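Local coordinates for SAM-dependent methyltransferase (Geobacter sulfurreducens, PDB 5BP7), which binds S-adenosyl-L-homocysteine, the demethylated product of the cofactor, and probably transfers methyl groups from S-adenosylmethionine, at residues Asp216-Leu230 / Val242-Ala254. Numbering follows the deposited sequence.
Sequences DRYEAAKWLTMRRWL and VRAQLTSEPGRYA
Trp223 enters as a knob among Leu246, Glu249, Pro250 and Tyr253, and its indole packs between the two helices of a helical hairpin: the axes of segments 216-230 and 242-254 run at 147° and approach to 9.9 Å. Their parent helices, 212-232 and 239-260, form an antiparallel pair that joins the last two strands of the seven-stranded methyltransferase sheet. Pro250 CG stands over the six-membered ring of Trp223, 3.9 Å from the centroid and 5° off its normal, a CH-pi contact; Ala220 CA backs the other face. Pro250 lies at a kink, where the nitrogens of Pro250 and Gly251 lack a bond to the preceding turn. Toward the connection the packing is aliphatic: Val242 CG1 meets Leu230 CG at 3.7 Å and also touches selenomethionine Met226, whose side chain bends at chi3 (101°), bringing its CE to 3.4 Å from Gln245 CB. At the far end, Glu219 CB sits over the Tyr253 ring, while Tyr253 OH donates to Asp216 OD1 (2.6 Å) on the anti side of the carboxylate, an oxygen that also pairs with Arg258.

The second shell is polar. Glu219 OE1 and Glu249 OE2 lie 4.1 Å apart, and a water that donates to both and accepts from Trp223 NE1 probably eases the repulsion. Lys222 NZ hydrogen-bonds Glu219 OE1, as part of a salt bridge, from above the carboxylate plane, probably offsetting its charge. Arg252, itself tied to Gly178, fixes Glu249 side-on: NE reaches OE1 at 2.8 Å and NH2 reaches OE2 at 3.1 Å, both carboxylate oxygens met on their syn sides.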
ATOM      1  N   ASP A 216     -11.240  -4.776   7.295  1.00 32.30           N
ATOM      2  CA  ASP A 216     -11.265  -5.834   8.305  1.00 33.57           C
ATOM      3  C   ASP A 216     -10.068  -6.768   8.151  1.00 33.96           C
ATOM      4  O   ASP A 216      -9.425  -7.104   9.137  1.00 34.38           O
ATOM      5  CB  ASP A 216     -12.565  -6.642   8.254  1.00 34.08           C
ATOM      6  CG  ASP A 216     -13.788  -5.865   8.744  1.00 35.00           C
ATOM      7  OD1 ASP A 216     -13.637  -4.753   9.320  1.00 34.71           O
ATOM      8  OD2 ASP A 216     -14.937  -6.370   8.542  1.00 35.64           O
ATOM      9  N   ARG A 217      -9.765  -7.184   6.921  1.00 34.94           N
ATOM     10  CA  ARG A 217      -8.594  -8.069   6.665  1.00 35.34           C
ATOM     11  C   ARG A 217      -7.299  -7.439   7.089  1.00 34.96           C
ATOM     12  O   ARG A 217      -6.500  -8.054   7.769  1.00 36.97           O
ATOM     13  CB  ARG A 217      -8.456  -8.483   5.179  1.00 35.76           C
ATOM     14  CG  ARG A 217      -9.542  -9.393   4.603  1.00 36.49           C
ATOM     15  CD  ARG A 217      -9.676 -10.741   5.292  1.00 36.49           C
ATOM     16  NE  ARG A 217     -10.382 -10.625   6.574  1.00 37.18           N
ATOM     17  CZ  ARG A 217      -9.887 -10.953   7.764  1.00 37.34           C
ATOM     18  NH1 ARG A 217      -8.644 -11.410   7.907  1.00 36.55           N
ATOM     19  NH2 ARG A 217     -10.656 -10.802   8.832  1.00 37.89           N
ATOM     20  N   TYR A 218      -7.118  -6.196   6.701  1.00 33.84           N
ATOM     21  CA  TYR A 218      -5.913  -5.476   7.024  1.00 33.69           C
ATOM     22  C   TYR A 218      -5.728  -5.252   8.541  1.00 33.71           C
ATOM     23  O   TYR A 218      -4.655  -5.536   9.086  1.00 32.37           O
ATOM     24  CB  TYR A 218      -5.895  -4.149   6.279  1.00 33.84           C
ATOM     25  CG  TYR A 218      -4.731  -3.300   6.670  1.00 34.42           C
ATOM     26  CD1 TYR A 218      -3.436  -3.755   6.481  1.00 34.24           C
ATOM     27  CD2 TYR A 218      -4.917  -2.073   7.290  1.00 35.76           C
ATOM     28  CE1 TYR A 218      -2.360  -3.003   6.882  1.00 34.55           C
ATOM     29  CE2 TYR A 218      -3.831  -1.302   7.679  1.00 36.24           C
ATOM     30  CZ  TYR A 218      -2.560  -1.786   7.466  1.00 35.20           C
ATOM     31  OH  TYR A 218      -1.491  -1.067   7.864  1.00 35.95           O
ATOM     32  N   GLU A 219      -6.787  -4.808   9.225  1.00 34.25           N
ATOM     33  CA  GLU A 219      -6.679  -4.522  10.658  1.00 34.35           C
ATOM     34  C   GLU A 219      -6.800  -5.747  11.536  1.00 33.72           C
ATOM     35  O   GLU A 219      -5.951  -5.947  12.407  1.00 34.15           O
ATOM     36  CB  GLU A 219      -7.674  -3.464  11.128  1.00 35.63           C
ATOM     37  CG  GLU A 219      -7.467  -2.112  10.476  1.00 37.37           C
ATOM     38  CD  GLU A 219      -6.185  -1.374  10.866  1.00 39.67           C
ATOM     39  OE1 GLU A 219      -5.414  -1.821  11.752  1.00 41.55           O
ATOM     40  OE2 GLU A 219      -5.935  -0.310  10.249  1.00 42.91           O
ATOM     41  N   ALA A 220      -7.831  -6.561  11.332  1.00 33.12           N
ATOM     42  CA  ALA A 220      -8.089  -7.703  12.243  1.00 32.74           C
ATOM     43  C   ALA A 220      -6.985  -8.733  12.280  1.00 32.62           C
ATOM     44  O   ALA A 220      -6.734  -9.360  13.324  1.00 32.65           O
ATOM     45  CB  ALA A 220      -9.414  -8.373  11.926  1.00 33.25           C
ATOM     46  N   ALA A 221      -6.315  -8.930  11.147  1.00 32.27           N
ATOM     47  CA  ALA A 221      -5.225  -9.892  11.095  1.00 32.20           C
ATOM     48  C   ALA A 221      -4.061  -9.475  12.001  1.00 32.30           C
ATOM     49  O   ALA A 221      -3.325 -10.316  12.499  1.00 32.92           O
ATOM     50  CB  ALA A 221      -4.766 -10.103   9.659  1.00 32.31           C
ATOM     51  N   LYS A 222      -3.902  -8.173  12.217  1.00 32.03           N
ATOM     52  CA  LYS A 222      -2.872  -7.679  13.125  1.00 32.73           C
ATOM     53  C   LYS A 222      -3.082  -8.184  14.542  1.00 32.28           C
ATOM     54  O   LYS A 222      -2.118  -8.482  15.249  1.00 32.17           O
ATOM     55  CB  LYS A 222      -2.847  -6.153  13.160  1.00 33.46           C
ATOM     56  CG  LYS A 222      -2.526  -5.500  11.830  1.00 34.31           C
ATOM     57  CD  LYS A 222      -2.534  -3.990  11.992  1.00 35.76           C
ATOM     58  CE  LYS A 222      -2.268  -3.268  10.677  1.00 36.94           C
ATOM     59  NZ  LYS A 222      -2.500  -1.812  10.920  1.00 38.37           N
ATOM     60  N   TRP A 223      -4.341  -8.304  14.945  1.00 31.73           N
ATOM     61  CA  TRP A 223      -4.634  -8.626  16.333  1.00 32.43           C
ATOM     62  C   TRP A 223      -4.185 -10.039  16.675  1.00 32.37           C
ATOM     63  O   TRP A 223      -3.558 -10.277  17.719  1.00 33.18           O
ATOM     64  CB  TRP A 223      -6.117  -8.436  16.644  1.00 32.69           C
ATOM     65  CG  TRP A 223      -6.633  -7.146  16.180  1.00 32.83           C
ATOM     66  CD1 TRP A 223      -5.917  -5.989  15.981  1.00 33.13           C
ATOM     67  CD2 TRP A 223      -7.988  -6.843  15.844  1.00 33.44           C
ATOM     68  NE1 TRP A 223      -6.744  -4.984  15.523  1.00 33.32           N
ATOM     69  CE2 TRP A 223      -8.021  -5.480  15.431  1.00 33.28           C
ATOM     70  CE3 TRP A 223      -9.182  -7.588  15.830  1.00 33.49           C
ATOM     71  CZ2 TRP A 223      -9.201  -4.847  15.031  1.00 33.48           C
ATOM     72  CZ3 TRP A 223     -10.369  -6.942  15.406  1.00 33.98           C
ATOM     73  CH2 TRP A 223     -10.360  -5.587  15.022  1.00 33.53           C
ATOM     74  N   LEU A 224      -4.482 -10.973  15.790  1.00 32.30           N
ATOM     75  CA  LEU A 224      -4.014 -12.331  15.974  1.00 33.46           C
ATOM     76  C   LEU A 224      -2.483 -12.421  16.006  1.00 34.26           C
ATOM     77  O   LEU A 224      -1.924 -13.100  16.861  1.00 33.80           O
ATOM     78  CB  LEU A 224      -4.534 -13.240  14.870  1.00 33.54           C
ATOM     79  CG  LEU A 224      -4.250 -14.730  15.032  1.00 34.24           C
ATOM     80  CD1 LEU A 224      -4.718 -15.306  16.366  1.00 34.65           C
ATOM     81  CD2 LEU A 224      -4.896 -15.456  13.862  1.00 34.40           C
ATOM     82  N   THR A 225      -1.839 -11.755  15.051  1.00 34.04           N
ATOM     83  CA  THR A 225      -0.387 -11.714  14.980  1.00 35.11           C
ATOM     84  C   THR A 225       0.192 -11.157  16.292  1.00 36.15           C
ATOM     85  O   THR A 225       1.120 -11.740  16.851  1.00 37.06           O
ATOM     86  CB  THR A 225       0.106 -10.861  13.787  1.00 35.06           C
ATOM     87  OG1 THR A 225      -0.460 -11.348  12.565  1.00 34.90           O
ATOM     88  CG2 THR A 225       1.629 -10.915  13.653  1.00 35.23           C
HETATM   89  N   MSE A 226      -0.374 -10.052  16.772  1.00 36.84           N
HETATM   90  CA  MSE A 226       0.057  -9.432  18.028  1.00 38.37           C
HETATM   91  C   MSE A 226      -0.080 -10.368  19.193  1.00 37.71           C
HETATM   92  O   MSE A 226       0.823 -10.500  20.005  1.00 37.26           O
HETATM   93  CB  MSE A 226      -0.761  -8.190  18.353  1.00 41.01           C
HETATM   94  CG  MSE A 226      -0.352  -7.004  17.496  1.00 44.15           C
HETATM   95 SE   MSE A 226      -1.712  -5.556  17.566  1.00 50.30          SE
HETATM   96  CE  MSE A 226      -0.629  -4.589  18.821  1.00 45.89           C
ATOM     97  N   ARG A 227      -1.217 -11.042  19.283  1.00 37.75           N
ATOM     98  CA  ARG A 227      -1.476 -11.922  20.426  1.00 37.95           C
ATOM     99  C   ARG A 227      -0.471 -13.052  20.466  1.00 38.20           C
ATOM    100  O   ARG A 227       0.054 -13.387  21.532  1.00 37.45           O
ATOM    101  CB  ARG A 227      -2.911 -12.464  20.407  1.00 38.09           C
ATOM    102  CG  ARG A 227      -3.270 -13.413  21.538  1.00 38.54           C
ATOM    103  CD  ARG A 227      -3.025 -12.856  22.942  1.00 39.14           C
ATOM    104  NE  ARG A 227      -3.236 -13.935  23.896  1.00 40.03           N
ATOM    105  CZ  ARG A 227      -4.322 -14.127  24.646  1.00 40.68           C
ATOM    106  NH1 ARG A 227      -5.344 -13.273  24.671  1.00 39.99           N
ATOM    107  NH2 ARG A 227      -4.374 -15.209  25.423  1.00 42.65           N
ATOM    108  N   ARG A 228      -0.207 -13.642  19.308  1.00 38.17           N
ATOM    109  CA  ARG A 228       0.771 -14.738  19.228  1.00 39.14           C
ATOM    110  C   ARG A 228       2.178 -14.270  19.508  1.00 38.99           C
ATOM    111  O   ARG A 228       2.935 -14.965  20.166  1.00 38.75           O
ATOM    112  CB  ARG A 228       0.730 -15.395  17.870  1.00 39.79           C
ATOM    113  CG  ARG A 228      -0.547 -16.171  17.666  1.00 40.17           C
ATOM    114  CD  ARG A 228      -0.530 -16.884  16.342  1.00 40.56           C
ATOM    115  NE  ARG A 228      -1.760 -17.637  16.159  1.00 41.02           N
ATOM    116  CZ  ARG A 228      -2.063 -18.321  15.064  1.00 41.56           C
ATOM    117  NH1 ARG A 228      -1.213 -18.359  14.039  1.00 41.00           N
ATOM    118  NH2 ARG A 228      -3.212 -18.989  15.004  1.00 42.55           N
ATOM    119  N   TRP A 229       2.511 -13.087  19.000  1.00 38.44           N
ATOM    120  CA  TRP A 229       3.804 -12.494  19.269  1.00 39.18           C
ATOM    121  C   TRP A 229       4.013 -12.237  20.756  1.00 39.86           C
ATOM    122  O   TRP A 229       5.107 -12.452  21.261  1.00 39.90           O
ATOM    123  CB  TRP A 229       3.981 -11.195  18.501  1.00 39.17           C
ATOM    124  CG  TRP A 229       5.356 -10.610  18.632  1.00 39.41           C
ATOM    125  CD1 TRP A 229       6.420 -10.854  17.832  1.00 40.49           C
ATOM    126  CD2 TRP A 229       5.799  -9.692  19.620  1.00 39.71           C
ATOM    127  NE1 TRP A 229       7.512 -10.133  18.257  1.00 40.85           N
ATOM    128  CE2 TRP A 229       7.150  -9.404  19.350  1.00 40.62           C
ATOM    129  CE3 TRP A 229       5.182  -9.066  20.703  1.00 40.28           C
ATOM    130  CZ2 TRP A 229       7.901  -8.519  20.125  1.00 41.96           C
ATOM    131  CZ3 TRP A 229       5.940  -8.181  21.491  1.00 41.05           C
ATOM    132  CH2 TRP A 229       7.283  -7.924  21.194  1.00 41.36           C
ATOM    133  N   LEU A 230       2.972 -11.780  21.443  1.00 40.39           N
ATOM    134  CA  LEU A 230       3.035 -11.544  22.905  1.00 42.54           C
ATOM    135  C   LEU A 230       3.287 -12.810  23.686  1.00 43.92           C
ATOM    136  O   LEU A 230       4.081 -12.827  24.625  1.00 44.13           O
ATOM    137  CB  LEU A 230       1.744 -10.891  23.439  1.00 42.42           C
ATOM    138  CG  LEU A 230       1.647  -9.392  23.201  1.00 43.38           C
ATOM    139  CD1 LEU A 230       0.215  -8.904  23.375  1.00 43.31           C
ATOM    140  CD2 LEU A 230       2.599  -8.643  24.132  1.00 44.04           C
ATOM    141  N   VAL A 242       2.645  -3.347  22.773  1.00 43.15           N
ATOM    142  CA  VAL A 242       1.851  -4.252  21.944  1.00 41.37           C
ATOM    143  C   VAL A 242       0.592  -4.682  22.668  1.00 40.79           C
ATOM    144  O   VAL A 242      -0.493  -4.705  22.066  1.00 40.64           O
ATOM    145  CB  VAL A 242       2.659  -5.494  21.513  1.00 41.45           C
ATOM    146  CG1 VAL A 242       1.773  -6.513  20.802  1.00 40.64           C
ATOM    147  CG2 VAL A 242       3.785  -5.073  20.572  1.00 42.11           C
ATOM    148  N   ARG A 243       0.740  -5.021  23.942  1.00 40.07           N
ATOM    149  CA  ARG A 243      -0.386  -5.388  24.799  1.00 41.23           C
ATOM    150  C   ARG A 243      -1.457  -4.285  24.881  1.00 40.04           C
ATOM    151  O   ARG A 243      -2.654  -4.528  24.706  1.00 39.80           O
ATOM    152  CB  ARG A 243       0.166  -5.742  26.192  1.00 43.04           C
ATOM    153  CG  ARG A 243      -0.828  -6.160  27.267  1.00 44.24           C
ATOM    154  CD  ARG A 243      -1.610  -7.398  26.886  1.00 44.92           C
ATOM    155  NE  ARG A 243      -2.825  -7.033  26.162  1.00 46.53           N
ATOM    156  CZ  ARG A 243      -3.757  -7.887  25.745  1.00 47.77           C
ATOM    157  NH1 ARG A 243      -3.620  -9.206  25.958  1.00 48.75           N
ATOM    158  NH2 ARG A 243      -4.838  -7.419  25.107  1.00 46.82           N
ATOM    159  N   ALA A 244      -1.014  -3.061  25.090  1.00 40.94           N
ATOM    160  CA  ALA A 244      -1.934  -1.900  25.121  1.00 41.52           C
ATOM    161  C   ALA A 244      -2.673  -1.681  23.794  1.00 41.98           C
ATOM    162  O   ALA A 244      -3.876  -1.397  23.765  1.00 43.35           O
ATOM    163  CB  ALA A 244      -1.174  -0.635  25.499  1.00 41.74           C
ATOM    164  N   GLN A 245      -1.937  -1.769  22.698  1.00 42.11           N
ATOM    165  CA  GLN A 245      -2.538  -1.637  21.383  1.00 42.43           C
ATOM    166  C   GLN A 245      -3.533  -2.750  21.094  1.00 40.73           C
ATOM    167  O   GLN A 245      -4.598  -2.513  20.552  1.00 39.34           O
ATOM    168  CB  GLN A 245      -1.475  -1.624  20.311  1.00 44.80           C
ATOM    169  CG  GLN A 245      -0.885  -0.270  20.009  1.00 48.04           C
ATOM    170  CD  GLN A 245      -0.218  -0.274  18.639  1.00 50.71           C
ATOM    171  OE1 GLN A 245      -0.793  -0.742  17.642  1.00 53.22           O
ATOM    172  NE2 GLN A 245       0.990   0.245  18.577  1.00 53.05           N
ATOM    173  N   LEU A 246      -3.194  -3.978  21.458  1.00 40.23           N
ATOM    174  CA  LEU A 246      -4.128  -5.092  21.257  1.00 39.43           C
ATOM    175  C   LEU A 246      -5.455  -4.859  21.981  1.00 39.17           C
ATOM    176  O   LEU A 246      -6.521  -5.201  21.467  1.00 39.47           O
ATOM    177  CB  LEU A 246      -3.489  -6.424  21.706  1.00 40.13           C
ATOM    178  CG  LEU A 246      -4.321  -7.694  21.543  1.00 39.74           C
ATOM    179  CD1 LEU A 246      -4.833  -7.916  20.112  1.00 38.87           C
ATOM    180  CD2 LEU A 246      -3.476  -8.872  21.981  1.00 40.05           C
ATOM    181  N   THR A 247      -5.378  -4.276  23.176  1.00 38.72           N
ATOM    182  CA  THR A 247      -6.558  -3.982  23.964  1.00 38.34           C
ATOM    183  C   THR A 247      -7.457  -2.926  23.313  1.00 37.68           C
ATOM    184  O   THR A 247      -8.658  -3.084  23.276  1.00 37.88           O
ATOM    185  CB  THR A 247      -6.159  -3.507  25.371  1.00 39.05           C
ATOM    186  OG1 THR A 247      -5.387  -4.535  25.994  1.00 39.09           O
ATOM    187  CG2 THR A 247      -7.387  -3.230  26.235  1.00 39.42           C
ATOM    188  N   SER A 248      -6.868  -1.851  22.815  1.00 36.63           N
ATOM    189  CA  SER A 248      -7.639  -0.697  22.385  1.00 35.86           C
ATOM    190  C   SER A 248      -7.992  -0.707  20.908  1.00 35.57           C
ATOM    191  O   SER A 248      -8.934  -0.028  20.491  1.00 35.00           O
ATOM    192  CB  SER A 248      -6.861   0.578  22.730  1.00 36.48           C
ATOM    193  OG  SER A 248      -5.608   0.612  22.068  1.00 36.03           O
ATOM    194  N   GLU A 249      -7.204  -1.401  20.099  1.00 35.63           N
ATOM    195  CA  GLU A 249      -7.329  -1.287  18.631  1.00 36.46           C
ATOM    196  C   GLU A 249      -8.688  -1.719  18.062  1.00 36.23           C
ATOM    197  O   GLU A 249      -9.182  -1.056  17.168  1.00 36.35           O
ATOM    198  CB  GLU A 249      -6.189  -2.011  17.896  1.00 36.79           C
ATOM    199  CG  GLU A 249      -4.922  -1.186  17.678  1.00 38.16           C
ATOM    200  CD  GLU A 249      -5.149  -0.016  16.748  1.00 39.29           C
ATOM    201  OE1 GLU A 249      -5.273   1.117  17.251  1.00 39.77           O
ATOM    202  OE2 GLU A 249      -5.218  -0.217  15.513  1.00 41.82           O
ATOM    203  N   PRO A 250      -9.270  -2.844  18.539  1.00 35.87           N
ATOM    204  CA  PRO A 250     -10.541  -3.258  17.941  1.00 35.70           C
ATOM    205  C   PRO A 250     -11.638  -2.187  18.065  1.00 35.73           C
ATOM    206  O   PRO A 250     -12.319  -1.890  17.074  1.00 35.08           O
ATOM    207  CB  PRO A 250     -10.902  -4.529  18.725  1.00 35.94           C
ATOM    208  CG  PRO A 250      -9.567  -5.104  19.090  1.00 35.90           C
ATOM    209  CD  PRO A 250      -8.718  -3.894  19.419  1.00 36.14           C
ATOM    210  N   GLY A 251     -11.762  -1.601  19.259  1.00 35.53           N
ATOM    211  CA  GLY A 251     -12.680  -0.492  19.493  1.00 35.94           C
ATOM    212  C   GLY A 251     -12.378   0.750  18.652  1.00 36.06           C
ATOM    213  O   GLY A 251     -13.289   1.360  18.093  1.00 36.41           O
ATOM    214  N   ARG A 252     -11.113   1.155  18.594  1.00 35.71           N
ATOM    215  CA  ARG A 252     -10.726   2.351  17.830  1.00 36.54           C
ATOM    216  C   ARG A 252     -11.064   2.127  16.358  1.00 34.86           C
ATOM    217  O   ARG A 252     -11.657   2.993  15.722  1.00 34.83           O
ATOM    218  CB  ARG A 252      -9.226   2.693  17.989  1.00 37.45           C
ATOM    219  CG  ARG A 252      -8.775   4.018  17.335  1.00 38.87           C
ATOM    220  CD  ARG A 252      -7.307   4.050  16.892  1.00 39.37           C
ATOM    221  NE  ARG A 252      -7.002   2.919  16.008  1.00 39.18           N
ATOM    222  CZ  ARG A 252      -7.402   2.805  14.737  1.00 39.96           C
ATOM    223  NH1 ARG A 252      -8.118   3.762  14.136  1.00 40.76           N
ATOM    224  NH2 ARG A 252      -7.085   1.716  14.039  1.00 39.87           N
ATOM    225  N   TYR A 253     -10.639   0.982  15.837  1.00 33.66           N
ATOM    226  CA  TYR A 253     -10.867   0.618  14.445  1.00 33.41           C
ATOM    227  C   TYR A 253     -12.366   0.685  14.084  1.00 33.93           C
ATOM    228  O   TYR A 253     -12.760   1.376  13.142  1.00 33.94           O
ATOM    229  CB  TYR A 253     -10.287  -0.773  14.134  1.00 32.73           C
ATOM    230  CG  TYR A 253     -10.779  -1.301  12.820  1.00 32.58           C
ATOM    231  CD1 TYR A 253     -10.413  -0.672  11.630  1.00 32.40           C
ATOM    232  CD2 TYR A 253     -11.678  -2.381  12.753  1.00 32.62           C
ATOM    233  CE1 TYR A 253     -10.915  -1.093  10.413  1.00 32.56           C
ATOM    234  CE2 TYR A 253     -12.163  -2.827  11.523  1.00 32.59           C
ATOM    235  CZ  TYR A 253     -11.784  -2.173  10.356  1.00 32.19           C
ATOM    236  OH  TYR A 253     -12.268  -2.546   9.131  1.00 31.74           O
ATOM    237  N   ALA A 254     -13.190  -0.002  14.871  1.00 34.16           N
ATOM    238  CA  ALA A 254     -14.623  -0.084  14.599  1.00 34.86           C
ATOM    239  C   ALA A 254     -15.308   1.270  14.764  1.00 35.24           C
ATOM    240  O   ALA A 254     -16.219   1.587  14.045  1.00 36.14           O
ATOM    241  CB  ALA A 254     -15.268  -1.119  15.505  1.00 35.15           C
TER
HETATM  242  O   HOH W   1      -5.569  -2.813  14.290  1.00 35.80           O
HETATM  243  O   HOH W   2      -3.023   0.149  13.602  1.00 53.42           O